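Local structure of uncharacterized protein (Legionella longbeachae NSW150, 4JZA) at residues A[7-12]-A[146-151]; A[68-73]-A[676-681]; A[755-760]-A[779-784]. The protein probably removes the 3-phosphate from phosphatidylinositol 3-phosphate and may thereby alter host lipids during Legionella infection. All blocks are in the same frame, centred on the assembly; numbering follows the deposited sequence.

All three contacts are mainly buried, but they differ in chemistry. Contact 1 joins two neighbouring strands of the nine-stranded mixed sheet by backbone hydrogen bonds and one side-chain bond. It runs out to exposed Pro-150, whereas no touching residue of contacts 2 and 3 is exposed. Contacts 2 and 3 lie in helical parts of the chain and rest on apolar side chains. Their centres are about 12 Å apart, and they touch where Cys-679 and Lys-676 meet helix 748-761 and where Pro-71 meets Phe-784. Helix 676-702 forms half of contact 2 and packs on Leu-757 and Phe-784 of contact 3. The centre of contact 1 is about 49 Å from that of contact 2 and about 59 Å from that of contact 3.

Contact 1: residues A[7-12]-A[146-151]; sequences VRVPHG and VTLLPM
Arg-8 is bonded to segment 146-151 through both its backbone and its side chain. Its N donates to Val-146 O at 2.8 Å, and its O accepts from Leu-148 N at 2.8 Å. The second bond is almost straight, with an angle of 176° at the hydrogen. Val-7 CA adds a CA-H...O contact to Val-146 O. This is the parallel pairing of strands 5-10 and 144-150 in the large mixed sheet, with Val-7 beside Val-146 and Arg-8 beside Thr-147. Strand 31-35 pairs with the other edge of strand 5-10.

One polar bond joins side chains. Arg-8 NH1 donates to Thr-147 OG1 at 3.0 Å, with the oxygen at the guanidinium edge and in its plane. The bend at chi3 (61°) turns the guanidinium toward the threonine. His-604 ND1 also bonds this hydroxyl, and Ser-602 O takes Arg-8 NH2.

Val-7 and Val-146 lie side by side on the other face, with Val-7 CG2 3.8 Å from Val-146 CB. Further along, where the strands end, the Pro-10 ring crosses Leu-148 at about a right angle, with CD 4.0 Å from Leu-148 CD2. The Pro-10 and Pro-150 rings reach toward each other, CG to CD at 3.9 Å.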
ATOM      1  N   VAL A   7     -13.131 -21.365   6.849  1.00 49.96           N
ATOM      2  CA  VAL A   7     -12.453 -22.437   7.525  1.00 49.31           C
ATOM      3  C   VAL A   7     -11.784 -23.250   6.442  1.00 49.13           C
ATOM      4  O   VAL A   7     -12.437 -23.711   5.514  1.00 49.23           O
ATOM      5  CB  VAL A   7     -13.433 -23.313   8.289  1.00 54.07           C
ATOM      6  CG1 VAL A   7     -12.719 -24.516   8.871  1.00 56.08           C
ATOM      7  CG2 VAL A   7     -14.127 -22.495   9.384  1.00 57.26           C
ATOM      8  N   ARG A   8     -10.464 -23.353   6.546  1.00 48.08           N
ATOM      9  CA  ARG A   8      -9.652 -24.039   5.589  1.00 43.78           C
ATOM     10  C   ARG A   8      -9.432 -25.387   6.167  1.00 45.57           C
ATOM     11  O   ARG A   8      -9.028 -25.533   7.328  1.00 41.99           O
ATOM     12  CB  ARG A   8      -8.320 -23.332   5.402  1.00 42.19           C
ATOM     13  CG  ARG A   8      -8.492 -21.931   4.825  1.00 40.26           C
ATOM     14  CD  ARG A   8      -7.193 -21.191   4.746  1.00 37.11           C
ATOM     15  NE  ARG A   8      -6.274 -21.897   3.886  1.00 36.53           N
ATOM     16  CZ  ARG A   8      -5.145 -22.472   4.306  1.00 40.90           C
ATOM     17  NH1 ARG A   8      -4.744 -22.451   5.588  1.00 43.85           N
ATOM     18  NH2 ARG A   8      -4.377 -23.086   3.441  1.00 42.97           N
ATOM     19  N   VAL A   9      -9.596 -26.362   5.293  1.00 48.69           N
ATOM     20  CA  VAL A   9      -9.745 -27.735   5.661  1.00 50.67           C
ATOM     21  C   VAL A   9      -8.918 -28.577   4.694  1.00 48.02           C
ATOM     22  O   VAL A   9      -9.010 -28.388   3.528  1.00 51.13           O
ATOM     23  CB  VAL A   9     -11.241 -27.987   5.581  1.00 54.29           C
ATOM     24  CG1 VAL A   9     -11.573 -29.284   4.896  1.00 63.96           C
ATOM     25  CG2 VAL A   9     -11.852 -27.891   6.964  1.00 56.08           C
ATOM     26  N   PRO A  10      -8.062 -29.471   5.175  1.00 51.04           N
ATOM     27  CA  PRO A  10      -7.260 -30.200   4.228  1.00 52.79           C
ATOM     28  C   PRO A  10      -8.074 -30.945   3.223  1.00 58.98           C
ATOM     29  O   PRO A  10      -9.125 -31.491   3.550  1.00 60.89           O
ATOM     30  CB  PRO A  10      -6.483 -31.208   5.083  1.00 53.09           C
ATOM     31  CG  PRO A  10      -7.076 -31.148   6.416  1.00 55.40           C
ATOM     32  CD  PRO A  10      -7.670 -29.786   6.547  1.00 55.40           C
ATOM     33  N   HIS A  11      -7.543 -30.996   2.006  1.00 68.51           N
ATOM     34  CA  HIS A  11      -8.196 -31.647   0.914  1.00 73.32           C
ATOM     35  C   HIS A  11      -8.405 -33.108   1.224  1.00 73.79           C
ATOM     36  O   HIS A  11      -7.487 -33.787   1.683  1.00 63.37           O
ATOM     37  CB  HIS A  11      -7.383 -31.517  -0.353  1.00 77.95           C
ATOM     38  CG  HIS A  11      -7.866 -32.400  -1.454  1.00 87.50           C
ATOM     39  ND1 HIS A  11      -8.952 -32.073  -2.247  1.00 89.85           N
ATOM     40  CD2 HIS A  11      -7.425 -33.609  -1.883  1.00 84.17           C
ATOM     41  CE1 HIS A  11      -9.147 -33.041  -3.127  1.00 97.69           C
ATOM     42  NE2 HIS A  11      -8.233 -33.980  -2.929  1.00 93.06           N
ATOM     43  N   GLY A  12      -9.639 -33.548   0.977  1.00 79.56           N
ATOM     44  CA  GLY A  12     -10.002 -34.940   1.039  1.00 89.60           C
ATOM     45  C   GLY A  12     -10.111 -35.530   2.425  1.00 96.16           C
ATOM     46  O   GLY A  12      -9.908 -36.731   2.597  1.00104.85           O
ATOM     47  N   VAL A 146      -9.911 -19.437   9.744  1.00 42.50           N
ATOM     48  CA  VAL A 146      -9.686 -20.568  10.640  1.00 41.51           C
ATOM     49  C   VAL A 146      -9.038 -21.629   9.798  1.00 38.51           C
ATOM     50  O   VAL A 146      -9.477 -21.864   8.693  1.00 37.02           O
ATOM     51  CB  VAL A 146     -11.010 -21.136  11.180  1.00 43.12           C
ATOM     52  CG1 VAL A 146     -10.746 -22.345  12.051  1.00 43.54           C
ATOM     53  CG2 VAL A 146     -11.793 -20.092  11.952  1.00 42.38           C
ATOM     54  N   THR A 147      -7.987 -22.244  10.294  1.00 39.99           N
ATOM     55  CA  THR A 147      -7.348 -23.335   9.571  1.00 41.66           C
ATOM     56  C   THR A 147      -7.352 -24.612  10.439  1.00 45.21           C
ATOM     57  O   THR A 147      -6.785 -24.682  11.524  1.00 46.16           O
ATOM     58  CB  THR A 147      -5.912 -22.979   9.111  1.00 40.23           C
ATOM     59  OG1 THR A 147      -5.918 -21.812   8.227  1.00 36.52           O
ATOM     60  CG2 THR A 147      -5.293 -24.183   8.385  1.00 39.17           C
ATOM     61  N   LEU A 148      -7.965 -25.651   9.892  1.00 47.06           N
ATOM     62  CA  LEU A 148      -8.099 -26.915  10.586  1.00 48.67           C
ATOM     63  C   LEU A 148      -7.074 -27.927  10.118  1.00 46.36           C
ATOM     64  O   LEU A 148      -6.954 -28.211   8.938  1.00 45.09           O
ATOM     65  CB  LEU A 148      -9.499 -27.477  10.378  1.00 52.32           C
ATOM     66  CG  LEU A 148      -9.835 -28.805  11.043  1.00 55.30           C
ATOM     67  CD1 LEU A 148     -11.328 -28.880  11.288  1.00 57.65           C
ATOM     68  CD2 LEU A 148      -9.387 -29.968  10.179  1.00 54.64           C
ATOM     69  N   LEU A 149      -6.334 -28.460  11.078  1.00 50.26           N
ATOM     70  CA  LEU A 149      -5.322 -29.466  10.837  1.00 53.58           C
ATOM     71  C   LEU A 149      -5.594 -30.685  11.702  1.00 53.52           C
ATOM     72  O   LEU A 149      -5.838 -30.546  12.898  1.00 50.93           O
ATOM     73  CB  LEU A 149      -3.953 -28.896  11.180  1.00 56.31           C
ATOM     74  CG  LEU A 149      -2.736 -29.460  10.465  1.00 57.03           C
ATOM     75  CD1 LEU A 149      -3.004 -29.570   8.983  1.00 60.38           C
ATOM     76  CD2 LEU A 149      -1.544 -28.564  10.724  1.00 60.91           C
ATOM     77  N   PRO A 150      -5.544 -31.929  11.049  1.00 54.51           N
ATOM     78  CA  PRO A 150      -5.732 -33.069  11.959  1.00 55.73           C
ATOM     79  C   PRO A 150      -4.451 -33.432  12.699  1.00 56.28           C
ATOM     80  O   PRO A 150      -3.415 -33.621  12.085  1.00 53.54           O
ATOM     81  CB  PRO A 150      -6.119 -34.198  11.021  1.00 56.00           C
ATOM     82  CG  PRO A 150      -5.231 -33.985   9.870  1.00 57.60           C
ATOM     83  CD  PRO A 150      -5.380 -32.521   9.629  1.00 55.25           C
HETATM   84  N   MSE A 151      -4.533 -33.504  14.020  1.00 62.45           N
HETATM   85  CA  MSE A 151      -3.436 -33.931  14.849  1.00 67.02           C
HETATM   86  C   MSE A 151      -4.024 -34.507  16.086  1.00 65.22           C
HETATM   87  O   MSE A 151      -5.062 -33.995  16.513  1.00 70.25           O
HETATM   88  CB  MSE A 151      -2.740 -32.677  15.315  1.00 70.85           C
HETATM   89  CG  MSE A 151      -1.681 -32.204  14.349  1.00 78.30           C
HETATM   90 SE   MSE A 151      -0.583 -30.983  15.408  0.93 96.68          SE
HETATM   91  CE  MSE A 151      -0.026 -29.798  13.951  1.00 84.73           C
TER

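Contact 2: residues A[68-73]-A[676-681]; sequences KNTPLT and KLLCRL
This is a buried apolar contact between a loop and a helix, in which Leu-72 packs against Leu-681 and Leu-678. Segment 68-73 is part of the loop between helices 41-62 and 74-87. Segment 676-681 is the first part of the long helix 676-702. The two are some 600 residues apart in sequence.

Leu-72 and Leu-681 form the centre. Their side chains cross at about a right angle. Leu-72 CD1 lies 3.6 Å from Leu-681 CD1 and 3.7 Å from Leu-681 CB. The other methyl, Leu-72 CD2, is turned to the helix backbone and lies 3.8 Å from Leu-681 O. It is also near Leu-681 CB, at 3.9 Å. With CG anti to the carbonyl carbon of Leu-72 (chi1 -63°), both methyls reach the helix.

The contact brings an early part of the chain against helix 676-702, in the C-terminal part of the chain. Leu-681 also touches Leu-77 and Tyr-80 of helix 74-87 and Leu-112 of helix 95-116. Leu-72 reaches along helix 676-702 to Val-682 and Gln-685. The loop thus adds to a helix-helix interface.

Leu-678 stands one turn before Leu-681. Its CB does not point at the loop, but its branch bends in, and CD1 makes its contacts. This methyl is 4.3 Å from Pro-71 CD and 4.4 Å from Leu-72 CD1. Thr-70 CG2 is also 4.4 Å from Leu-678 CD1. These approaches are looser than the leucine pair.

Two polar side chains of the loop bond outside the contact: Asn-69 ND2 donates to Asn-116 O, and Thr-73, the N-cap of helix 74-87, accepts from Thr-76 N through OG1.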
ATOM      1  N   LYS A  68      -9.021  16.716 -20.779  1.00 67.72           N
ATOM      2  CA  LYS A  68      -7.933  17.175 -21.616  1.00 68.91           C
ATOM      3  C   LYS A  68      -6.751  16.217 -21.726  1.00 62.38           C
ATOM      4  O   LYS A  68      -5.886  16.418 -22.564  1.00 64.16           O
ATOM      5  CB  LYS A  68      -7.375  18.472 -21.039  1.00 83.76           C
ATOM      6  CG  LYS A  68      -8.373  19.611 -20.864  1.00 95.08           C
ATOM      7  CD  LYS A  68      -8.169  20.680 -21.918  1.00111.17           C
ATOM      8  CE  LYS A  68      -8.653  22.036 -21.429  1.00120.66           C
ATOM      9  NZ  LYS A  68      -9.333  22.749 -22.539  1.00126.54           N
ATOM     10  N   ASN A  69      -6.643  15.199 -20.883  1.00 62.62           N
ATOM     11  CA  ASN A  69      -5.484  14.289 -21.003  1.00 56.36           C
ATOM     12  C   ASN A  69      -5.504  13.427 -22.239  1.00 52.29           C
ATOM     13  O   ASN A  69      -4.450  13.145 -22.791  1.00 45.86           O
ATOM     14  CB  ASN A  69      -5.405  13.364 -19.812  1.00 61.43           C
ATOM     15  CG  ASN A  69      -4.993  14.075 -18.556  1.00 61.68           C
ATOM     16  OD1 ASN A  69      -4.479  15.180 -18.598  1.00 62.78           O
ATOM     17  ND2 ASN A  69      -5.189  13.424 -17.430  1.00 60.28           N
ATOM     18  N   THR A  70      -6.701  13.044 -22.696  1.00 51.89           N
ATOM     19  CA  THR A  70      -6.860  11.943 -23.645  1.00 49.34           C
ATOM     20  C   THR A  70      -8.275  11.952 -24.150  1.00 47.43           C
ATOM     21  O   THR A  70      -9.178  12.235 -23.378  1.00 48.11           O
ATOM     22  CB  THR A  70      -6.604  10.606 -22.914  1.00 52.23           C
ATOM     23  OG1 THR A  70      -5.201  10.402 -22.812  1.00 57.22           O
ATOM     24  CG2 THR A  70      -7.110   9.439 -23.619  1.00 52.09           C
ATOM     25  N   PRO A  71      -8.483  11.614 -25.440  1.00 46.81           N
ATOM     26  CA  PRO A  71      -9.828  11.444 -25.975  1.00 46.48           C
ATOM     27  C   PRO A  71     -10.482  10.090 -25.643  1.00 47.19           C
ATOM     28  O   PRO A  71     -11.470   9.711 -26.265  1.00 50.49           O
ATOM     29  CB  PRO A  71      -9.589  11.526 -27.485  1.00 46.31           C
ATOM     30  CG  PRO A  71      -8.294  10.800 -27.654  1.00 47.27           C
ATOM     31  CD  PRO A  71      -7.469  11.256 -26.459  1.00 47.06           C
ATOM     32  N   LEU A  72      -9.947   9.344 -24.697  1.00 48.15           N
ATOM     33  CA  LEU A  72     -10.415   8.010 -24.476  1.00 46.63           C
ATOM     34  C   LEU A  72     -11.476   8.043 -23.384  1.00 44.48           C
ATOM     35  O   LEU A  72     -11.416   8.859 -22.456  1.00 41.02           O
ATOM     36  CB  LEU A  72      -9.250   7.124 -24.091  1.00 50.67           C
ATOM     37  CG  LEU A  72      -8.114   6.905 -25.093  1.00 52.10           C
ATOM     38  CD1 LEU A  72      -7.040   6.019 -24.468  1.00 49.77           C
ATOM     39  CD2 LEU A  72      -8.621   6.230 -26.354  1.00 55.13           C
ATOM     40  N   THR A  73     -12.450   7.150 -23.495  1.00 44.58           N
ATOM     41  CA  THR A  73     -13.567   7.089 -22.566  1.00 43.51           C
ATOM     42  C   THR A  73     -13.254   6.034 -21.518  1.00 46.40           C
ATOM     43  O   THR A  73     -12.463   5.073 -21.741  1.00 44.58           O
ATOM     44  CB  THR A  73     -14.860   6.631 -23.268  1.00 46.69           C
ATOM     45  OG1 THR A  73     -14.688   5.303 -23.808  1.00 46.56           O
ATOM     46  CG2 THR A  73     -15.207   7.562 -24.421  1.00 46.79           C
ATOM     47  N   LYS A 676       2.463   4.341 -28.722  1.00 49.44           N
ATOM     48  CA  LYS A 676       1.872   3.163 -29.305  1.00 50.50           C
ATOM     49  C   LYS A 676       0.555   2.768 -28.657  1.00 45.88           C
ATOM     50  O   LYS A 676      -0.322   2.225 -29.329  1.00 48.80           O
ATOM     51  CB  LYS A 676       2.871   2.015 -29.237  1.00 56.93           C
ATOM     52  CG  LYS A 676       2.306   0.645 -29.635  1.00 69.28           C
ATOM     53  CD  LYS A 676       3.366  -0.269 -30.256  1.00 77.47           C
ATOM     54  CE  LYS A 676       2.741  -1.475 -30.944  1.00 82.42           C
ATOM     55  NZ  LYS A 676       3.833  -2.373 -31.403  1.00 84.72           N
ATOM     56  N   LEU A 677       0.438   3.010 -27.360  1.00 40.59           N
ATOM     57  CA  LEU A 677      -0.704   2.567 -26.569  1.00 42.68           C
ATOM     58  C   LEU A 677      -1.924   3.437 -26.859  1.00 43.57           C
ATOM     59  O   LEU A 677      -3.042   2.925 -27.067  1.00 46.69           O
ATOM     60  CB  LEU A 677      -0.363   2.581 -25.045  1.00 41.27           C
ATOM     61  CG  LEU A 677      -1.516   2.287 -24.057  1.00 42.51           C
ATOM     62  CD1 LEU A 677      -2.053   0.848 -24.132  1.00 41.39           C
ATOM     63  CD2 LEU A 677      -1.124   2.641 -22.641  1.00 39.83           C
ATOM     64  N   LEU A 678      -1.694   4.750 -26.852  1.00 42.45           N
ATOM     65  CA  LEU A 678      -2.695   5.753 -27.211  1.00 40.04           C
ATOM     66  C   LEU A 678      -3.295   5.478 -28.580  1.00 39.69           C
ATOM     67  O   LEU A 678      -4.488   5.571 -28.735  1.00 40.69           O
ATOM     68  CB  LEU A 678      -2.071   7.140 -27.206  1.00 38.65           C
ATOM     69  CG  LEU A 678      -3.010   8.280 -27.620  1.00 40.99           C
ATOM     70  CD1 LEU A 678      -4.139   8.492 -26.667  1.00 40.05           C
ATOM     71  CD2 LEU A 678      -2.284   9.587 -27.765  1.00 42.33           C
ATOM     72  N   CYS A 679      -2.453   5.146 -29.556  1.00 39.71           N
ATOM     73  CA  CYS A 679      -2.901   4.789 -30.873  1.00 40.47           C
ATOM     74  C   CYS A 679      -3.683   3.472 -30.862  1.00 40.54           C
ATOM     75  O   CYS A 679      -4.684   3.351 -31.537  1.00 38.47           O
ATOM     76  CB  CYS A 679      -1.734   4.647 -31.843  1.00 41.47           C
ATOM     77  SG  CYS A 679      -0.771   6.162 -32.149  0.97 43.22           S
ATOM     78  N   ARG A 680      -3.202   2.478 -30.139  1.00 44.47           N
ATOM     79  CA  ARG A 680      -3.867   1.173 -30.072  1.00 45.12           C
ATOM     80  C   ARG A 680      -5.295   1.328 -29.565  1.00 43.36           C
ATOM     81  O   ARG A 680      -6.221   0.737 -30.141  1.00 39.66           O
ATOM     82  CB  ARG A 680      -3.111   0.234 -29.157  1.00 47.64           C
ATOM     83  CG  ARG A 680      -3.925  -0.977 -28.732  1.00 51.17           C
ATOM     84  CD  ARG A 680      -3.064  -2.041 -28.120  1.00 50.25           C
ATOM     85  NE  ARG A 680      -2.277  -2.671 -29.171  1.00 55.37           N
ATOM     86  CZ  ARG A 680      -1.021  -3.071 -29.017  1.00 60.05           C
ATOM     87  NH1 ARG A 680      -0.371  -2.862 -27.868  1.00 58.33           N
ATOM     88  NH2 ARG A 680      -0.394  -3.629 -30.038  1.00 61.87           N
ATOM     89  N   LEU A 681      -5.441   2.151 -28.524  1.00 39.48           N
ATOM     90  CA  LEU A 681      -6.706   2.375 -27.869  1.00 39.60           C
ATOM     91  C   LEU A 681      -7.593   3.322 -28.645  1.00 40.79           C
ATOM     92  O   LEU A 681      -8.818   3.191 -28.604  1.00 39.79           O
ATOM     93  CB  LEU A 681      -6.479   2.956 -26.457  1.00 41.53           C
ATOM     94  CG  LEU A 681      -5.868   2.038 -25.377  1.00 41.24           C
ATOM     95  CD1 LEU A 681      -5.794   2.719 -24.007  1.00 41.77           C
ATOM     96  CD2 LEU A 681      -6.645   0.734 -25.276  1.00 40.48           C
TER

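Contact 3: residues A[755-760]-A[779-784]; sequences KILQVV and GRLRSF
Leu-781 points into segment 755-760 and is met there by Ile-756, Leu-757 and Val-760. This is helix-helix packing between helices 748-761 and 772-782, within the C-terminal phosphoinositide phosphatase region. Ile-756 and Val-760 are one turn apart on the first helix. Leu-757 is the residue after Ile-756, and its CD2 reaches Leu-781.

The two branches of Leu-781 have different neighbours. CD1 lies 3.7 Å from Ile-756 CG2, and the two side chains cross at a slant. CD2 lies 4.0 Å from Leu-757 CD2. That same Leu-757 methyl also sits close to the backbone, 3.4 Å from Leu-781 O. It gets there although the CB of Leu-757 does not point at helix 772-782.

Val-760 crosses Leu-781 at about a right angle. Its CG2 lies 3.8 Å from Leu-781 CB. Its other methyl, CG1, is anti to the backbone N (chi1 167°) and meets Arg-782 CB at 3.7 Å. Val-760 therefore divides its two methyls between successive residues of the second helix.

Other helices pack against these residues. Leu-781 touches Trp-805 of helix 794-817, Ile-756 touches Ile-736 and Leu-739 of helix 731-740, and Leu-757 touches Val-682 of helix 676-702.

Polar contacts lie beside the apolar group. Ser-783 OG donates to Arg-780 O, approaching in the carbonyl plane at a lone pair of the oxygen, which ties Ser-783 back to the preceding turn. Arg-780 forms a salt bridge with Glu-804, and Arg-782 NE forms one with Glu-765. Arg-782 NH2 comes within 3.3 Å of Val-760 O, but the angle is too poor for a hydrogen bond.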
ATOM      1  N   LYS A 755      -1.706   1.463 -36.719  1.00 49.97           N
ATOM      2  CA  LYS A 755      -0.376   1.636 -37.244  1.00 54.31           C
ATOM      3  C   LYS A 755      -0.232   2.930 -38.009  1.00 49.44           C
ATOM      4  O   LYS A 755       0.771   3.587 -37.897  1.00 53.29           O
ATOM      5  CB  LYS A 755       0.011   0.441 -38.117  1.00 59.69           C
ATOM      6  CG  LYS A 755       0.380  -0.800 -37.308  1.00 61.98           C
ATOM      7  CD  LYS A 755       0.455  -1.988 -38.239  1.00 73.41           C
ATOM      8  CE  LYS A 755       0.999  -3.217 -37.550  1.00 79.35           C
ATOM      9  NZ  LYS A 755       1.739  -4.035 -38.556  1.00 84.28           N
ATOM     10  N   ILE A 756      -1.242   3.286 -38.784  1.00 46.26           N
ATOM     11  CA  ILE A 756      -1.239   4.522 -39.496  1.00 41.33           C
ATOM     12  C   ILE A 756      -1.199   5.696 -38.559  1.00 41.24           C
ATOM     13  O   ILE A 756      -0.550   6.691 -38.842  1.00 42.46           O
ATOM     14  CB  ILE A 756      -2.468   4.620 -40.371  1.00 44.08           C
ATOM     15  CG1 ILE A 756      -2.295   3.656 -41.570  1.00 45.71           C
ATOM     16  CG2 ILE A 756      -2.680   6.053 -40.865  1.00 42.84           C
ATOM     17  CD1 ILE A 756      -3.561   3.453 -42.393  1.00 42.86           C
ATOM     18  N   LEU A 757      -1.905   5.600 -37.445  1.00 39.79           N
ATOM     19  CA  LEU A 757      -1.856   6.635 -36.447  1.00 38.26           C
ATOM     20  C   LEU A 757      -0.514   6.749 -35.703  1.00 39.18           C
ATOM     21  O   LEU A 757      -0.141   7.834 -35.296  1.00 39.00           O
ATOM     22  CB  LEU A 757      -2.949   6.404 -35.441  1.00 39.49           C
ATOM     23  CG  LEU A 757      -4.402   6.620 -35.812  1.00 40.41           C
ATOM     24  CD1 LEU A 757      -5.267   5.964 -34.743  1.00 40.22           C
ATOM     25  CD2 LEU A 757      -4.723   8.099 -35.869  1.00 42.45           C
ATOM     26  N   GLN A 758       0.186   5.637 -35.500  1.00 42.49           N
ATOM     27  CA  GLN A 758       1.590   5.669 -35.072  1.00 44.60           C
ATOM     28  C   GLN A 758       2.463   6.566 -36.008  1.00 43.98           C
ATOM     29  O   GLN A 758       3.233   7.430 -35.546  1.00 38.81           O
ATOM     30  CB  GLN A 758       2.201   4.263 -35.056  1.00 49.76           C
ATOM     31  CG  GLN A 758       2.201   3.583 -33.695  1.00 59.91           C
ATOM     32  CD  GLN A 758       2.196   2.049 -33.773  1.00 65.42           C
ATOM     33  OE1 GLN A 758       2.388   1.437 -34.824  1.00 72.30           O
ATOM     34  NE2 GLN A 758       1.978   1.435 -32.650  1.00 72.92           N
ATOM     35  N   VAL A 759       2.360   6.341 -37.321  1.00 39.53           N
ATOM     36  CA  VAL A 759       3.053   7.180 -38.258  1.00 38.65           C
ATOM     37  C   VAL A 759       2.719   8.671 -38.092  1.00 38.10           C
ATOM     38  O   VAL A 759       3.613   9.491 -37.903  1.00 37.48           O
ATOM     39  CB  VAL A 759       2.704   6.797 -39.678  1.00 39.03           C
ATOM     40  CG1 VAL A 759       3.343   7.794 -40.634  1.00 37.92           C
ATOM     41  CG2 VAL A 759       3.213   5.384 -39.960  1.00 39.48           C
ATOM     42  N   VAL A 760       1.438   9.000 -38.153  1.00 36.59           N
ATOM     43  CA  VAL A 760       0.978  10.364 -37.989  1.00 37.87           C
ATOM     44  C   VAL A 760       1.433  11.009 -36.680  1.00 37.50           C
ATOM     45  O   VAL A 760       1.779  12.173 -36.641  1.00 34.83           O
ATOM     46  CB  VAL A 760      -0.582  10.439 -38.052  1.00 39.70           C
ATOM     47  CG1 VAL A 760      -1.107  11.799 -37.564  1.00 38.93           C
ATOM     48  CG2 VAL A 760      -1.087  10.175 -39.477  1.00 39.73           C
ATOM     49  N   GLY A 779      -3.487  16.018 -40.485  1.00 35.58           N
ATOM     50  CA  GLY A 779      -4.314  16.817 -39.565  1.00 34.13           C
ATOM     51  C   GLY A 779      -5.542  16.113 -39.023  1.00 32.43           C
ATOM     52  O   GLY A 779      -5.853  16.170 -37.860  1.00 31.10           O
ATOM     53  N   ARG A 780      -6.275  15.449 -39.884  1.00 35.29           N
ATOM     54  CA  ARG A 780      -7.500  14.775 -39.437  1.00 35.58           C
ATOM     55  C   ARG A 780      -7.211  13.562 -38.598  1.00 35.81           C
ATOM     56  O   ARG A 780      -7.850  13.376 -37.550  1.00 35.80           O
ATOM     57  CB  ARG A 780      -8.350  14.323 -40.624  1.00 35.82           C
ATOM     58  CG  ARG A 780      -8.888  15.468 -41.433  1.00 35.94           C
ATOM     59  CD  ARG A 780      -9.954  16.203 -40.687  1.00 36.41           C
ATOM     60  NE  ARG A 780     -10.395  17.342 -41.459  1.00 37.59           N
ATOM     61  CZ  ARG A 780     -11.387  18.156 -41.117  1.00 37.03           C
ATOM     62  NH1 ARG A 780     -12.047  17.968 -40.025  1.00 38.72           N
ATOM     63  NH2 ARG A 780     -11.763  19.126 -41.911  1.00 38.30           N
ATOM     64  N   LEU A 781      -6.299  12.710 -39.087  1.00 35.27           N
ATOM     65  CA  LEU A 781      -5.888  11.558 -38.334  1.00 34.12           C
ATOM     66  C   LEU A 781      -5.346  12.012 -36.992  1.00 35.64           C
ATOM     67  O   LEU A 781      -5.653  11.419 -35.969  1.00 36.30           O
ATOM     68  CB  LEU A 781      -4.862  10.752 -39.089  1.00 34.71           C
ATOM     69  CG  LEU A 781      -5.557   9.865 -40.125  1.00 36.28           C
ATOM     70  CD1 LEU A 781      -4.577   9.277 -41.123  1.00 37.14           C
ATOM     71  CD2 LEU A 781      -6.308   8.735 -39.464  1.00 35.53           C
ATOM     72  N   ARG A 782      -4.558  13.074 -36.953  1.00 35.78           N
ATOM     73  CA  ARG A 782      -4.018  13.465 -35.668  1.00 36.85           C
ATOM     74  C   ARG A 782      -5.133  13.955 -34.765  1.00 36.80           C
ATOM     75  O   ARG A 782      -5.073  13.837 -33.531  1.00 37.04           O
ATOM     76  CB  ARG A 782      -2.902  14.481 -35.830  1.00 39.97           C
ATOM     77  CG  ARG A 782      -2.271  15.045 -34.557  1.00 39.38           C
ATOM     78  CD  ARG A 782      -1.414  16.297 -34.900  1.00 41.54           C
ATOM     79  NE  ARG A 782      -0.069  15.834 -35.180  1.00 46.04           N
ATOM     80  CZ  ARG A 782       0.631  16.002 -36.297  1.00 56.07           C
ATOM     81  NH1 ARG A 782       0.242  16.766 -37.349  1.00 63.92           N
ATOM     82  NH2 ARG A 782       1.803  15.427 -36.327  1.00 57.31           N
ATOM     83  N   SER A 783      -6.202  14.449 -35.351  1.00 41.57           N
ATOM     84  CA  SER A 783      -7.334  14.925 -34.525  1.00 43.16           C
ATOM     85  C   SER A 783      -7.979  13.817 -33.670  1.00 41.53           C
ATOM     86  O   SER A 783      -8.650  14.129 -32.707  1.00 43.66           O
ATOM     87  CB  SER A 783      -8.380  15.675 -35.355  1.00 42.47           C
ATOM     88  OG  SER A 783      -9.440  14.843 -35.821  1.00 43.30           O
ATOM     89  N   PHE A 784      -7.759  12.550 -34.008  1.00 40.03           N
ATOM     90  CA  PHE A 784      -8.234  11.416 -33.187  1.00 41.61           C
ATOM     91  C   PHE A 784      -7.366  11.079 -31.975  1.00 42.77           C
ATOM     92  O   PHE A 784      -7.798  10.314 -31.125  1.00 45.48           O
ATOM     93  CB  PHE A 784      -8.323  10.126 -34.007  1.00 41.93           C
ATOM     94  CG  PHE A 784      -9.333  10.159 -35.084  1.00 39.25           C
ATOM     95  CD1 PHE A 784     -10.670  10.094 -34.791  1.00 40.71           C
ATOM     96  CD2 PHE A 784      -8.944  10.208 -36.382  1.00 40.51           C
ATOM     97  CE1 PHE A 784     -11.618  10.094 -35.794  1.00 41.72           C
ATOM     98  CE2 PHE A 784      -9.879  10.219 -37.400  1.00 43.76           C
ATOM     99  CZ  PHE A 784     -11.222  10.157 -37.102  1.00 42.21           C
TER